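SusD superfamily protein (Parabacteroides distasonis, PDB 3OTN) probably binds nutrients, most likely carbohydrates, at the outer membrane as a member of the SusD family. Local coordinates at residues 222-227 with 358-363; 384-389 with 404-409; 81-86 with 467-472. All blocks are in the same frame, centred on the assembly; numbering follows the deposited sequence. Where two conformers were deposited one is given.

How the interactions relate
Interactions 1 and 2 are neighbours in one helical region, with centres 16 Å apart, and helix 380-392 is the element that joins them. Ile-224 CD1 of interaction 1 meets Ile-385 CD1 of interaction 2 at 4.0 Å, and Thr-361 CG2 lies 3.9 Å from Ile-389 CD1. A single 1,2-ethanediol, probably from the crystallisation liquor, is also shared, since it is hydrogen-bonded to Tyr-360 and, in one conformer, to Gln-388. Interaction 3 is on the opposite side of the chain's centre, its own centre 34 Å from that of interaction 1 and 40 Å from that of interaction 2. It brings the early helix 79-100 against the C-terminal helix 467-472, spanning the sequence that holds the other two.

Interaction 1 (222-227 with 358-363); sequences EVIKSN and YRYTDV. With EDO (1,2-ethanediol), chain S.
Two elements of the helical region of this SusD-family fold meet here: the C-terminal part of helix 210-225 and the first turn of helix 360-375, which follows directly on strand 358-359. The contact is almost wholly apolar. Val-223 CB faces Val-363 CG1 at 4.1 Å, while Val-223 CG1, anti to its own backbone N (chi1 178°), reaches the edge of the Tyr-360 ring, 4.1 Å from CE1. The valine and the tyrosine slide past each other in opposite directions. Ile-224 instead crosses the tyrosine at about a right angle, and Tyr-360 OH stops 3.6 Å from Ile-224 CA. That hydroxyl also makes a 3.0 Å hydrogen bond to O2 of a 1,2-ethanediol, which Gln-381 also binds. Replacing Tyr-360 by an alanine would probably leave Val-223 CG1 and Ile-224 without their ring partner and the diol without one of its hydrogen bonds. Around the contact, the Tyr-360 backbone pairs with Glu-248, and Ala-192 of helix 187-202 packs on Val-363. Side-chain packing between helices of this kind is consistent with the alpha-helical, TPR-related scaffold of SusD proteins.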
loop_
_atom_site.group_PDB
_atom_site.type_symbol
_atom_site.label_atom_id
_atom_site.label_comp_id
_atom_site.label_asym_id
_atom_site.label_seq_id
_atom_site.Cartn_x
_atom_site.Cartn_y
_atom_site.Cartn_z
ATOM N N GLU A 222 10.124 -18.284 -1.283
ATOM C CA GLU A 222 9.045 -19.291 -1.277
ATOM C C GLU A 222 7.948 -18.907 -2.273
ATOM O O GLU A 222 7.465 -19.769 -3.028
ATOM C CB GLU A 222 8.481 -19.538 0.145
ATOM C CG GLU A 222 9.415 -20.418 1.033
ATOM C CD GLU A 222 9.105 -20.404 2.555
ATOM O OE1 GLU A 222 8.157 -19.757 3.002
ATOM O OE2 GLU A 222 9.838 -21.058 3.335
ATOM N N VAL A 223 7.571 -17.619 -2.302
ATOM C CA VAL A 223 6.546 -17.155 -3.246
ATOM C C VAL A 223 7.004 -17.350 -4.704
ATOM O O VAL A 223 6.221 -17.777 -5.547
ATOM C CB VAL A 223 6.130 -15.666 -2.998
ATOM C CG1 VAL A 223 5.088 -15.194 -4.044
ATOM C CG2 VAL A 223 5.545 -15.490 -1.586
ATOM N N ILE A 224 8.253 -17.010 -4.985
ATOM C CA ILE A 224 8.852 -17.220 -6.316
ATOM C C ILE A 224 8.814 -18.706 -6.696
ATOM O O ILE A 224 8.317 -19.068 -7.759
ATOM C CB ILE A 224 10.311 -16.689 -6.382
ATOM C CG1 ILE A 224 10.332 -15.170 -6.225
ATOM C CG2 ILE A 224 11.010 -17.081 -7.720
ATOM C CD1 ILE A 224 11.764 -14.575 -6.021
ATOM N N LYS A 225 9.325 -19.559 -5.813
ATOM C CA LYS A 225 9.416 -21.012 -6.081
ATOM C C LYS A 225 8.065 -21.706 -6.187
ATOM O O LYS A 225 7.975 -22.755 -6.794
ATOM C CB LYS A 225 10.242 -21.728 -5.000
ATOM C CG LYS A 225 11.757 -21.382 -4.977
ATOM C CD LYS A 225 12.462 -21.625 -6.294
ATOM C CE LYS A 225 13.972 -21.423 -6.143
ATOM N NZ LYS A 225 14.628 -21.341 -7.472
ATOM N N SER A 226 7.028 -21.120 -5.604
ATOM C CA SER A 226 5.677 -21.660 -5.708
ATOM C C SER A 226 5.128 -21.729 -7.131
ATOM O O SER A 226 4.287 -22.568 -7.390
ATOM C CB SER A 226 4.696 -20.859 -4.846
ATOM O OG SER A 226 4.317 -19.640 -5.483
ATOM N N ASN A 227 5.578 -20.857 -8.043
ATOM C CA ASN A 227 5.047 -20.822 -9.427
ATOM C C ASN A 227 3.541 -20.530 -9.496
ATOM O O ASN A 227 2.918 -20.812 -10.487
ATOM C CB ASN A 227 5.313 -22.141 -10.208
ATOM C CG ASN A 227 6.769 -22.487 -10.323
ATOM O OD1 ASN A 227 7.594 -21.646 -10.661
ATOM N ND2 ASN A 227 7.093 -23.759 -10.093
ATOM N N TYR A 358 -0.606 -6.380 -1.929
ATOM C CA TYR A 358 0.654 -7.016 -2.408
ATOM C C TYR A 358 0.468 -7.576 -3.801
ATOM O O TYR A 358 -0.521 -8.262 -4.065
ATOM C CB TYR A 358 1.153 -8.150 -1.484
ATOM C CG TYR A 358 1.736 -7.613 -0.213
ATOM C CD1 TYR A 358 2.951 -6.962 -0.219
ATOM C CD2 TYR A 358 1.044 -7.698 0.986
ATOM C CE1 TYR A 358 3.473 -6.398 0.935
ATOM C CE2 TYR A 358 1.559 -7.140 2.142
ATOM C CZ TYR A 358 2.779 -6.502 2.101
ATOM O OH TYR A 358 3.282 -5.929 3.213
ATOM N N ARG A 359 1.426 -7.310 -4.675
ATOM C CA ARG A 359 1.514 -7.946 -5.979
ATOM C C ARG A 359 2.925 -8.511 -6.178
ATOM O O ARG A 359 3.848 -8.178 -5.469
ATOM C CB ARG A 359 1.111 -6.996 -7.102
ATOM C CG ARG A 359 2.048 -5.818 -7.380
ATOM C CD ARG A 359 1.450 -5.020 -8.491
ATOM N NE ARG A 359 2.178 -3.796 -8.880
ATOM C CZ ARG A 359 2.912 -3.640 -9.985
ATOM N NH1 ARG A 359 3.109 -4.653 -10.829
ATOM N NH2 ARG A 359 3.436 -2.433 -10.281
ATOM N N TYR A 360 3.055 -9.426 -7.111
ATOM C CA TYR A 360 4.305 -10.165 -7.314
ATOM C C TYR A 360 5.513 -9.301 -7.605
ATOM O O TYR A 360 6.621 -9.602 -7.112
ATOM C CB TYR A 360 4.087 -11.165 -8.442
ATOM C CG TYR A 360 5.108 -12.257 -8.617
ATOM C CD1 TYR A 360 5.536 -13.021 -7.549
ATOM C CD2 TYR A 360 5.535 -12.606 -9.886
ATOM C CE1 TYR A 360 6.405 -14.068 -7.742
ATOM C CE2 TYR A 360 6.402 -13.649 -10.091
ATOM C CZ TYR A 360 6.828 -14.375 -9.022
ATOM O OH TYR A 360 7.696 -15.394 -9.223
ATOM N N THR A 361 5.340 -8.224 -8.371
ATOM C CA THR A 361 6.506 -7.324 -8.639
ATOM C C THR A 361 7.168 -6.806 -7.353
ATOM O O THR A 361 8.398 -6.823 -7.232
ATOM C CB THR A 361 6.174 -6.157 -9.589
ATOM O OG1 THR A 361 5.822 -6.672 -10.872
ATOM C CG2 THR A 361 7.385 -5.193 -9.755
ATOM N N ASP A 362 6.346 -6.398 -6.387
ATOM C CA ASP A 362 6.795 -5.928 -5.073
ATOM C C ASP A 362 7.552 -7.046 -4.359
ATOM O O ASP A 362 8.634 -6.829 -3.843
ATOM C CB ASP A 362 5.562 -5.522 -4.255
ATOM C CG ASP A 362 5.876 -4.778 -2.942
ATOM O OD1 ASP A 362 7.057 -4.516 -2.555
ATOM O OD2 ASP A 362 4.856 -4.425 -2.285
ATOM N N VAL A 363 7.012 -8.256 -4.411
ATOM C CA VAL A 363 7.638 -9.386 -3.727
ATOM C C VAL A 363 9.014 -9.692 -4.350
ATOM O O VAL A 363 9.954 -9.945 -3.619
ATOM C CB VAL A 363 6.762 -10.627 -3.697
ATOM C CG1 VAL A 363 7.538 -11.817 -3.067
ATOM C CG2 VAL A 363 5.479 -10.352 -2.917
HETATM C C1 EDO S . 11.834 -15.186 -11.182
HETATM O O1 EDO S . 13.046 -15.081 -11.938
HETATM C C2 EDO S . 10.774 -14.272 -11.782
HETATM O O2 EDO S . 9.479 -14.854 -11.586
#

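Interaction 2 (384-389 with 404-409); sequences DIVNQI and SAFLEE. With EDO (1,2-ethanediol), chain S; ACT (acetate ion), chain H.
Val-386 supplies the apolar contact from helix 380-392, and its two methyl groups divide the work. CG2 approaches Phe-406 CZ at 3.6 Å and CE1 at 4.0 Å, so the methyl sits obliquely beside the far end of the ring. The two side chains come from opposite directions, and Phe-406 reaches across because its CG is anti to the backbone N (chi1 -170°). Pro-378 and Phe-398 also touch this phenylalanine. The other methyl, Val-386 CG1, packs against the aliphatic part of Glu-409, 3.7 Å from CG.

The backbones come nearest at Val-386 and Glu-409, whose CA atoms are 7.8 Å apart. This is packing between two successive helices, 380-392 and 403-418, joined by the connection that carries Phe-398, within the RagB/SusD part of the chain. Helix 380-392 also packs on helix 360-375, where Ile-385 touches Leu-364 and Ile-389 touches Leu-365.

Polar interactions lie around this apolar centre. The Glu-409 chain bends at chi2 (61°), and OE2 is taken by a salt bridge from Arg-390 and a hydrogen bond from Gln-413; the buried carboxylate thus has both a charged and a neutral partner. Asn-387 OD1 accepts a hydrogen bond from the backbone N of Phe-398, tying the connection back to helix 380-392.

Two bound small molecules, probably from the crystallisation liquor, add polar contacts. In one of two modelled conformers Gln-388 NE2 donates to O1 of 1,2-ethanediol at 3.1 Å, with an N-H...O angle of 163°, so this bond is conditional. Around an acetate ion at the start of helix 403-418, Glu-408 OE2 lies 2.8 Å from the acetate O.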
loop_
_atom_site.group_PDB
_atom_site.type_symbol
_atom_site.label_atom_id
_atom_site.label_comp_id
_atom_site.label_asym_id
_atom_site.label_seq_id
_atom_site.Cartn_x
_atom_site.Cartn_y
_atom_site.Cartn_z
ATOM N N ASP A 384 18.403 -11.404 -12.140
ATOM C CA ASP A 384 17.333 -11.700 -13.103
ATOM C C ASP A 384 16.064 -10.875 -12.809
ATOM O O ASP A 384 15.410 -10.430 -13.726
ATOM C CB ASP A 384 16.998 -13.212 -13.126
ATOM C CG ASP A 384 18.086 -14.062 -13.754
ATOM O OD1 ASP A 384 18.981 -13.531 -14.444
ATOM O OD2 ASP A 384 18.049 -15.296 -13.556
ATOM N N ILE A 385 15.725 -10.671 -11.537
ATOM C CA ILE A 385 14.534 -9.884 -11.138
ATOM C C ILE A 385 14.650 -8.429 -11.637
ATOM O O ILE A 385 13.742 -7.927 -12.310
ATOM C CB ILE A 385 14.324 -9.952 -9.593
ATOM C CG1 ILE A 385 13.720 -11.304 -9.212
ATOM C CG2 ILE A 385 13.472 -8.761 -9.042
ATOM C CD1 ILE A 385 13.893 -11.672 -7.725
ATOM N N VAL A 386 15.791 -7.798 -11.371
ATOM C CA VAL A 386 16.049 -6.447 -11.837
ATOM C C VAL A 386 16.009 -6.369 -13.369
ATOM O O VAL A 386 15.407 -5.454 -13.924
ATOM C CB VAL A 386 17.389 -5.886 -11.275
ATOM C CG1 VAL A 386 17.790 -4.637 -11.989
ATOM C CG2 VAL A 386 17.226 -5.589 -9.778
ATOM N N ASN A 387 16.595 -7.348 -14.054
ATOM C CA ASN A 387 16.567 -7.330 -15.529
ATOM C C ASN A 387 15.196 -7.616 -16.166
ATOM O O ASN A 387 14.898 -7.091 -17.231
ATOM C CB ASN A 387 17.642 -8.258 -16.089
ATOM C CG ASN A 387 19.049 -7.730 -15.847
ATOM O OD1 ASN A 387 19.265 -6.527 -15.695
ATOM N ND2 ASN A 387 20.009 -8.627 -15.821
ATOM N N GLN A 388 14.374 -8.433 -15.505
ATOM C CA GLN A 388 13.004 -8.698 -15.965
ATOM C C GLN A 388 12.153 -7.429 -15.852
ATOM O O GLN A 388 11.437 -7.085 -16.777
ATOM C CB GLN A 388 12.371 -9.862 -15.179
ATOM C CG GLN A 388 12.972 -11.250 -15.505
ATOM C CD GLN A 388 12.863 -12.235 -14.332
ATOM O OE1 GLN A 388 12.227 -11.936 -13.311
ATOM N NE2 GLN A 388 13.498 -13.408 -14.469
ATOM N N ILE A 389 12.259 -6.728 -14.714
ATOM C CA ILE A 389 11.497 -5.487 -14.464
ATOM C C ILE A 389 11.940 -4.389 -15.406
ATOM O O ILE A 389 11.121 -3.717 -16.009
ATOM C CB ILE A 389 11.503 -5.098 -12.939
ATOM C CG1 ILE A 389 10.771 -6.216 -12.149
ATOM C CG2 ILE A 389 10.863 -3.720 -12.703
ATOM C CD1 ILE A 389 11.061 -6.227 -10.652
ATOM N N SER A 404 26.316 -1.964 -3.429
ATOM C CA SER A 404 25.653 -0.705 -3.109
ATOM C C SER A 404 24.918 -0.153 -4.346
ATOM O O SER A 404 23.768 0.260 -4.253
ATOM C CB SER A 404 26.690 0.296 -2.576
ATOM O OG SER A 404 26.116 1.552 -2.316
ATOM N N ALA A 405 25.601 -0.155 -5.495
ATOM C CA ALA A 405 24.974 0.258 -6.753
ATOM C C ALA A 405 23.782 -0.653 -7.086
ATOM O O ALA A 405 22.770 -0.164 -7.595
ATOM C CB ALA A 405 25.954 0.260 -7.924
ATOM N N PHE A 406 23.919 -1.962 -6.831
ATOM C CA PHE A 406 22.797 -2.893 -7.047
ATOM C C PHE A 406 21.615 -2.618 -6.123
ATOM O O PHE A 406 20.474 -2.629 -6.570
ATOM C CB PHE A 406 23.213 -4.360 -6.951
ATOM C CG PHE A 406 22.145 -5.302 -7.406
ATOM C CD1 PHE A 406 22.047 -5.658 -8.740
ATOM C CD2 PHE A 406 21.234 -5.838 -6.499
ATOM C CE1 PHE A 406 21.063 -6.521 -9.162
ATOM C CE2 PHE A 406 20.234 -6.675 -6.924
ATOM C CZ PHE A 406 20.146 -7.012 -8.249
ATOM N N LEU A 407 21.867 -2.378 -4.841
ATOM C CA LEU A 407 20.791 -2.005 -3.931
ATOM C C LEU A 407 20.064 -0.734 -4.391
ATOM O O LEU A 407 18.828 -0.657 -4.338
ATOM C CB LEU A 407 21.326 -1.849 -2.517
ATOM C CG LEU A 407 20.355 -1.512 -1.390
ATOM C CD1 LEU A 407 19.153 -2.443 -1.387
ATOM C CD2 LEU A 407 21.093 -1.553 -0.062
ATOM N N GLU A 408 20.814 0.257 -4.875
ATOM C CA GLU A 408 20.185 1.489 -5.318
ATOM C C GLU A 408 19.365 1.288 -6.607
ATOM O O GLU A 408 18.345 1.973 -6.809
ATOM C CB GLU A 408 21.224 2.613 -5.439
ATOM C CG GLU A 408 21.776 2.992 -4.071
ATOM C CD GLU A 408 22.652 4.227 -4.051
ATOM O OE1 GLU A 408 22.775 4.906 -5.084
ATOM O OE2 GLU A 408 23.195 4.521 -2.960
ATOM N N GLU A 409 19.794 0.370 -7.469
ATOM C CA GLU A 409 19.007 0.013 -8.671
ATOM C C GLU A 409 17.704 -0.691 -8.301
ATOM O O GLU A 409 16.685 -0.431 -8.938
ATOM C CB GLU A 409 19.816 -0.855 -9.631
ATOM C CG GLU A 409 19.042 -1.373 -10.850
ATOM C CD GLU A 409 18.513 -0.262 -11.749
ATOM O OE1 GLU A 409 19.048 0.869 -11.741
ATOM O OE2 GLU A 409 17.573 -0.548 -12.499
HETATM C C1 EDO S . 11.834 -15.186 -11.182
HETATM O O1 EDO S . 13.046 -15.081 -11.938
HETATM C C2 EDO S . 10.774 -14.272 -11.782
HETATM O O2 EDO S . 9.479 -14.854 -11.586
HETATM C C ACT H . 23.527 2.321 0.268
HETATM O O ACT H . 23.588 2.665 -0.930
HETATM O OXT ACT H . 24.149 1.270 0.531
HETATM C CH3 ACT H . 22.786 3.093 1.331
#

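Interaction 3 (81-86 with 467-472); sequences DWWQDC and LSERQA. With ACT (acetate ion), chain E.
Glu-469 lays its side chain across the indole of Trp-83. Its CG stands over one face of the five-membered ring, 3.7 Å from the centroid and 30° off the ring normal, a CH-pi contact. Beyond CG the carboxylate follows the indole obliquely, its plane 32° from that of the ring, and Glu-469 CD comes within 3.3 Å of Trp-83 CD1. The bend at chi2 folds the acid back over the ring in this way. Carboxylate oxygen Glu-469 OE2 meets the aliphatic part of Gln-84, 3.3 Å from CG.

At the edge of the indole, in its plane, an acetate ion probably from the crystallisation liquor accepts a hydrogen bond from Trp-83 NE1 to its O atom at 3.0 Å; the N-H...O angle of 139° makes it rather bent.

Further out, Phe-133 meets the tryptophan edge-to-face and Tyr-87 packs on it with its ring plane inclined, which would limit its rotation. Ser-468 OG is hydrogen-bonded to Glu-80, a second tie between the two helices, whose short segments have axes 10.8 Å apart at their closest. The chemistry implies a mixed interface: the indole offers a pi face to the glutamate's methylene and an N-H to a small anion. The acetate O lies 3.8 Å from Glu-469 OE1, and two carboxylates so near could raise the proton affinity of one of them.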
loop_
_atom_site.group_PDB
_atom_site.type_symbol
_atom_site.label_atom_id
_atom_site.label_comp_id
_atom_site.label_asym_id
_atom_site.label_seq_id
_atom_site.Cartn_x
_atom_site.Cartn_y
_atom_site.Cartn_z
ATOM N N ASP A 81 -9.119 8.201 10.193
ATOM C CA ASP A 81 -9.716 7.063 9.474
ATOM C C ASP A 81 -8.813 5.839 9.601
ATOM O O ASP A 81 -9.283 4.733 9.839
ATOM C CB ASP A 81 -9.921 7.418 7.992
ATOM C CG ASP A 81 -10.708 8.718 7.818
ATOM O OD1 ASP A 81 -11.938 8.641 7.803
ATOM O OD2 ASP A 81 -10.097 9.810 7.791
ATOM N N TRP A 82 -7.515 6.072 9.447
ATOM C CA TRP A 82 -6.549 5.006 9.536
ATOM C C TRP A 82 -6.519 4.412 10.931
ATOM O O TRP A 82 -6.538 3.196 11.057
ATOM C CB TRP A 82 -5.146 5.445 9.133
ATOM C CG TRP A 82 -4.876 5.437 7.674
ATOM C CD1 TRP A 82 -4.912 6.503 6.821
ATOM C CD2 TRP A 82 -4.466 4.320 6.898
ATOM N NE1 TRP A 82 -4.574 6.113 5.546
ATOM C CE2 TRP A 82 -4.298 4.770 5.566
ATOM C CE3 TRP A 82 -4.242 2.981 7.187
ATOM C CZ2 TRP A 82 -3.885 3.921 4.532
ATOM C CZ3 TRP A 82 -3.855 2.125 6.148
ATOM C CH2 TRP A 82 -3.654 2.614 4.844
ATOM N N TRP A 83 -6.501 5.260 11.960
ATOM C CA TRP A 83 -6.482 4.761 13.345
ATOM C C TRP A 83 -7.765 4.005 13.720
ATOM O O TRP A 83 -7.713 2.904 14.193
ATOM C CB TRP A 83 -6.292 5.927 14.315
ATOM C CG TRP A 83 -6.128 5.540 15.739
ATOM C CD1 TRP A 83 -7.115 5.293 16.645
ATOM C CD2 TRP A 83 -4.904 5.405 16.430
ATOM N NE1 TRP A 83 -6.578 4.992 17.874
ATOM C CE2 TRP A 83 -5.213 5.037 17.773
ATOM C CE3 TRP A 83 -3.560 5.523 16.052
ATOM C CZ2 TRP A 83 -4.221 4.812 18.733
ATOM C CZ3 TRP A 83 -2.560 5.291 17.017
ATOM C CH2 TRP A 83 -2.905 4.955 18.343
ATOM N N GLN A 84 -8.901 4.633 13.516
ATOM C CA GLN A 84 -10.186 4.057 13.921
ATOM C C GLN A 84 -10.496 2.762 13.171
ATOM O O GLN A 84 -10.934 1.786 13.794
ATOM C CB GLN A 84 -11.316 5.060 13.723
ATOM C CG GLN A 84 -11.215 6.268 14.605
ATOM C CD GLN A 84 -12.296 7.320 14.336
ATOM O OE1 GLN A 84 -13.184 7.137 13.496
ATOM N NE2 GLN A 84 -12.226 8.424 15.075
ATOM N N ASP A 85 -10.232 2.724 11.864
ATOM C CA ASP A 85 -10.610 1.527 11.089
ATOM C C ASP A 85 -9.657 0.385 11.299
ATOM O O ASP A 85 -10.112 -0.733 11.328
ATOM C CB ASP A 85 -10.665 1.780 9.587
ATOM C CG ASP A 85 -11.850 2.642 9.174
ATOM O OD1 ASP A 85 -12.727 2.995 10.010
ATOM O OD2 ASP A 85 -11.859 2.998 7.990
ATOM N N CYS A 86 -8.345 0.654 11.408
ATOM C CA CYS A 86 -7.401 -0.395 11.787
ATOM C C CYS A 86 -7.775 -0.985 13.138
ATOM O O CYS A 86 -7.835 -2.215 13.290
ATOM C CB CYS A 86 -5.936 0.083 11.773
ATOM S SG CYS A 86 -5.291 0.254 10.062
ATOM N N LEU A 467 -5.984 13.936 17.213
ATOM C CA LEU A 467 -6.453 14.697 18.324
ATOM C C LEU A 467 -7.691 14.053 18.924
ATOM O O LEU A 467 -7.768 13.959 20.130
ATOM C CB LEU A 467 -6.789 16.137 17.922
ATOM C CG LEU A 467 -7.244 17.057 19.069
ATOM C CD1 LEU A 467 -6.216 17.097 20.195
ATOM C CD2 LEU A 467 -7.540 18.485 18.527
ATOM N N SER A 468 -8.640 13.590 18.097
ATOM C CA SER A 468 -9.840 12.970 18.643
ATOM C C SER A 468 -9.540 11.786 19.589
ATOM O O SER A 468 -10.183 11.635 20.643
ATOM C CB SER A 468 -10.782 12.494 17.516
ATOM O OG SER A 468 -10.138 11.547 16.708
ATOM N N GLU A 469 -8.592 10.947 19.192
ATOM C CA GLU A 469 -8.176 9.785 19.986
ATOM C C GLU A 469 -7.516 10.191 21.298
ATOM O O GLU A 469 -7.835 9.624 22.343
ATOM C CB GLU A 469 -7.234 8.915 19.183
ATOM C CG GLU A 469 -7.896 8.278 17.958
ATOM C CD GLU A 469 -9.051 7.323 18.319
ATOM O OE1 GLU A 469 -9.023 6.657 19.398
ATOM O OE2 GLU A 469 -9.975 7.233 17.511
ATOM N N ARG A 470 -6.675 11.225 21.248
ATOM C CA ARG A 470 -5.977 11.729 22.445
ATOM C C ARG A 470 -6.929 12.411 23.416
ATOM O O ARG A 470 -6.763 12.284 24.624
ATOM C CB ARG A 470 -4.838 12.682 22.069
ATOM C CG ARG A 470 -3.860 12.055 21.099
ATOM C CD ARG A 470 -2.433 12.131 21.568
ATOM N NE ARG A 470 -1.966 13.495 21.750
ATOM C CZ ARG A 470 -1.369 13.928 22.850
ATOM N NH1 ARG A 470 -1.126 13.096 23.847
ATOM N NH2 ARG A 470 -0.966 15.182 22.926
ATOM N N GLN A 471 -7.939 13.135 22.899
ATOM C CA GLN A 471 -8.943 13.766 23.794
ATOM C C GLN A 471 -9.874 12.716 24.449
ATOM O O GLN A 471 -10.289 12.884 25.608
ATOM C CB GLN A 471 -9.717 14.886 23.082
ATOM C CG GLN A 471 -8.756 16.057 22.671
ATOM C CD GLN A 471 -9.462 17.264 22.105
ATOM O OE1 GLN A 471 -10.519 17.154 21.487
ATOM N NE2 GLN A 471 -8.892 18.434 22.338
ATOM N N ALA A 472 -10.166 11.644 23.719
ATOM C CA ALA A 472 -10.932 10.487 24.240
ATOM C C ALA A 472 -10.138 9.684 25.296
ATOM O O ALA A 472 -10.714 9.104 26.195
ATOM C CB ALA A 472 -11.294 9.544 23.097
HETATM C C ACT E . -7.280 2.553 20.416
HETATM O O ACT E . -6.849 3.728 20.553
HETATM O OXT ACT E . -8.515 2.331 20.202
HETATM C CH3 ACT E . -6.334 1.424 20.500
#